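Local coordinates for fibroblast growth factor 18 (PDB 4CJM), which acts as a secreted growth factor that signals through fibroblast growth factor receptors to regulate cell proliferation, differentiation and migration, and is required for normal bone development, at residues Ser46-Lys51 and Thr90-Ala95. Residues are numbered along the deposited sequence; the frame is centred on the assembly and turned at random.
Sequences SQVRIK and TALMSA
Leu92 meets two side chains of strand 47-51 with its forked end, one methyl for each. CD1 of Leu92 comes tip to tip against CD1 of Ile50 at 3.6 Å, while Leu92 CD2 lies 4.0 Å from CG2 of Val48, the two side chains crossing there at about a right angle. Ile50 reaches this spot because its longer branch is extended, with CD1 anti to CA (chi2 172°), which puts the terminal methyl at the front. All three residues are buried and their cluster is purely apolar; no hydrogen bond joins the two segments. Toward the more exposed end, the extended side chain of Gln47 comes near the CB of Ala95.

The backbones stay well apart, with CA of Val48 8.7 Å from CA of Leu92, and the touching parts run 116° apart. Strand 80-84 lies between the two in sheet order: Val48 bonds through its backbone to Phe80 and Ser46 to Glu82, while the side chains of Gln47 and Ala95 both rest on Ile81. Val48 also packs against Val39 and Thr41, and Ile50 against Leu37. Such aliphatic packing between strands that are not neighbours in the sheet belongs to the hydrophobic core of the beta-trefoil fold of fibroblast growth factors.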
ATOM      1  N   SER A  46       3.214   3.003  14.313  1.00 30.89           N
ATOM      2  CA  SER A  46       3.306   1.657  13.754  1.00 29.23           C
ATOM      3  C   SER A  46       2.324   1.470  12.629  1.00 27.25           C
ATOM      4  O   SER A  46       2.635   0.897  11.576  1.00 26.06           O
ATOM      5  CB  SER A  46       3.018   0.654  14.846  1.00 30.23           C
ATOM      6  OG  SER A  46       3.890   0.942  15.914  1.00 32.20           O
ATOM      7  N   GLN A  47       1.129   1.987  12.856  1.00 27.78           N
ATOM      8  CA  GLN A  47       0.019   1.741  11.949  1.00 26.55           C
ATOM      9  C   GLN A  47      -0.268   2.916  11.012  1.00 25.04           C
ATOM     10  O   GLN A  47       0.006   4.069  11.344  1.00 25.43           O
ATOM     11  CB  GLN A  47      -1.231   1.432  12.729  1.00 28.23           C
ATOM     12  CG  GLN A  47      -1.148   0.127  13.470  1.00 32.14           C
ATOM     13  CD  GLN A  47      -2.419  -0.249  14.235  1.00 35.95           C
ATOM     14  OE1 GLN A  47      -3.297   0.582  14.492  1.00 38.72           O
ATOM     15  NE2 GLN A  47      -2.515  -1.517  14.598  1.00 36.17           N
ATOM     16  N   VAL A  48      -0.762   2.590   9.820  1.00 22.31           N
ATOM     17  CA  VAL A  48      -1.054   3.579   8.801  1.00 21.32           C
ATOM     18  C   VAL A  48      -2.358   3.276   8.095  1.00 20.97           C
ATOM     19  O   VAL A  48      -2.731   2.121   7.937  1.00 19.33           O
ATOM     20  CB  VAL A  48       0.070   3.676   7.730  1.00 19.46           C
ATOM     21  CG1 VAL A  48       1.381   4.077   8.374  1.00 20.23           C
ATOM     22  CG2 VAL A  48       0.232   2.382   6.952  1.00 17.59           C
ATOM     23  N   ARG A  49      -3.019   4.336   7.658  1.00 22.15           N
ATOM     24  CA  ARG A  49      -4.088   4.233   6.687  1.00 22.20           C
ATOM     25  C   ARG A  49      -3.614   4.945   5.446  1.00 20.72           C
ATOM     26  O   ARG A  49      -3.036   6.023   5.528  1.00 21.62           O
ATOM     27  CB  ARG A  49      -5.367   4.874   7.203  1.00 25.99           C
ATOM     28  CG  ARG A  49      -6.396   3.857   7.678  1.00 29.19           C
ATOM     29  CD  ARG A  49      -7.766   4.441   8.084  1.00 34.84           C
ATOM     30  NE  ARG A  49      -8.415   3.644   9.138  1.00 42.57           N
ATOM     31  CZ  ARG A  49      -8.155   3.659  10.453  1.00 47.07           C
ATOM     32  NH1 ARG A  49      -7.211   4.448  10.965  1.00 52.04           N
ATOM     33  NH2 ARG A  49      -8.860   2.864  11.266  1.00 44.77           N
ATOM     34  N   ILE A  50      -3.884   4.350   4.296  1.00 19.11           N
ATOM     35  CA  ILE A  50      -3.464   4.901   3.028  1.00 18.56           C
ATOM     36  C   ILE A  50      -4.670   5.229   2.150  1.00 19.55           C
ATOM     37  O   ILE A  50      -5.475   4.358   1.812  1.00 19.60           O
ATOM     38  CB  ILE A  50      -2.548   3.915   2.314  1.00 17.66           C
ATOM     39  CG1 ILE A  50      -1.356   3.612   3.217  1.00 17.75           C
ATOM     40  CG2 ILE A  50      -2.060   4.496   0.994  1.00 17.70           C
ATOM     41  CD1 ILE A  50      -0.478   2.514   2.694  1.00 16.71           C
ATOM     42  N   LYS A  51      -4.783   6.505   1.795  1.00 21.09           N
ATOM     43  CA  LYS A  51      -5.925   7.037   1.058  1.00 21.50           C
ATOM     44  C   LYS A  51      -5.431   7.668  -0.230  1.00 20.73           C
ATOM     45  O   LYS A  51      -4.506   8.467  -0.224  1.00 21.16           O
ATOM     46  CB  LYS A  51      -6.601   8.100   1.909  1.00 23.68           C
ATOM     47  CG  LYS A  51      -7.895   8.629   1.353  1.00 25.89           C
ATOM     48  CD  LYS A  51      -8.351   9.806   2.200  1.00 28.58           C
ATOM     49  CE  LYS A  51      -9.853   9.927   2.257  1.00 31.36           C
ATOM     50  NZ  LYS A  51     -10.202  11.096   3.112  1.00 34.99           N
ATOM     51  N   THR A  90      10.493  -0.354   2.534  1.00 15.81           N
ATOM     52  CA  THR A  90       9.411  -0.334   3.473  1.00 15.59           C
ATOM     53  C   THR A  90       8.443  -1.407   3.066  1.00 14.25           C
ATOM     54  O   THR A  90       8.188  -1.585   1.874  1.00 13.77           O
ATOM     55  CB  THR A  90       8.717   1.037   3.446  1.00 15.97           C
ATOM     56  OG1 THR A  90       9.594   2.033   3.987  1.00 18.03           O
ATOM     57  CG2 THR A  90       7.455   1.029   4.294  1.00 15.86           C
ATOM     58  N   ALA A  91       7.924  -2.148   4.041  1.00 14.18           N
ATOM     59  CA  ALA A  91       6.819  -3.079   3.787  1.00 13.65           C
ATOM     60  C   ALA A  91       5.572  -2.665   4.548  1.00 13.40           C
ATOM     61  O   ALA A  91       5.652  -1.975   5.575  1.00 13.77           O
ATOM     62  CB  ALA A  91       7.191  -4.508   4.164  1.00 14.45           C
ATOM     63  N   LEU A  92       4.431  -3.133   4.042  1.00 12.85           N
ATOM     64  CA  LEU A  92       3.132  -2.847   4.634  1.00 12.89           C
ATOM     65  C   LEU A  92       2.372  -4.140   4.909  1.00 13.22           C
ATOM     66  O   LEU A  92       1.819  -4.757   4.003  1.00 12.87           O
ATOM     67  CB  LEU A  92       2.333  -1.956   3.678  1.00 12.51           C
ATOM     68  CG  LEU A  92       2.917  -0.551   3.439  1.00 12.84           C
ATOM     69  CD1 LEU A  92       2.185   0.121   2.305  1.00 12.46           C
ATOM     70  CD2 LEU A  92       2.868   0.328   4.690  1.00 13.45           C
ATOM     71  N   MET A  93       2.362  -4.560   6.173  1.00 14.41           N
ATOM     72  CA  MET A  93       1.670  -5.780   6.579  1.00 14.83           C
ATOM     73  C   MET A  93       0.266  -5.422   7.017  1.00 15.25           C
ATOM     74  O   MET A  93       0.072  -4.441   7.714  1.00 15.69           O
ATOM     75  CB  MET A  93       2.404  -6.459   7.735  1.00 15.94           C
ATOM     76  CG  MET A  93       1.808  -7.800   8.158  1.00 16.90           C
ATOM     77  SD  MET A  93       2.691  -8.601   9.516  1.00 18.57           S
ATOM     78  CE  MET A  93       1.960  -7.838  10.948  1.00 19.74           C
ATOM     79  N   SER A  94      -0.710  -6.246   6.652  1.00 15.82           N
ATOM     80  CA  SER A  94      -2.080  -6.062   7.143  1.00 16.68           C
ATOM     81  C   SER A  94      -2.112  -6.123   8.649  1.00 18.31           C
ATOM     82  O   SER A  94      -1.557  -7.045   9.249  1.00 19.47           O
ATOM     83  CB  SER A  94      -3.034  -7.128   6.585  1.00 17.15           C
ATOM     84  OG  SER A  94      -4.318  -7.002   7.164  1.00 18.58           O
ATOM     85  N   ALA A  95      -2.770  -5.144   9.253  1.00 19.04           N
ATOM     86  CA  ALA A  95      -3.004  -5.128  10.686  1.00 20.98           C
ATOM     87  C   ALA A  95      -4.102  -6.095  11.071  1.00 22.59           C
ATOM     88  O   ALA A  95      -4.224  -6.474  12.230  1.00 24.76           O
ATOM     89  CB  ALA A  95      -3.375  -3.733  11.137  1.00 21.54           C
TER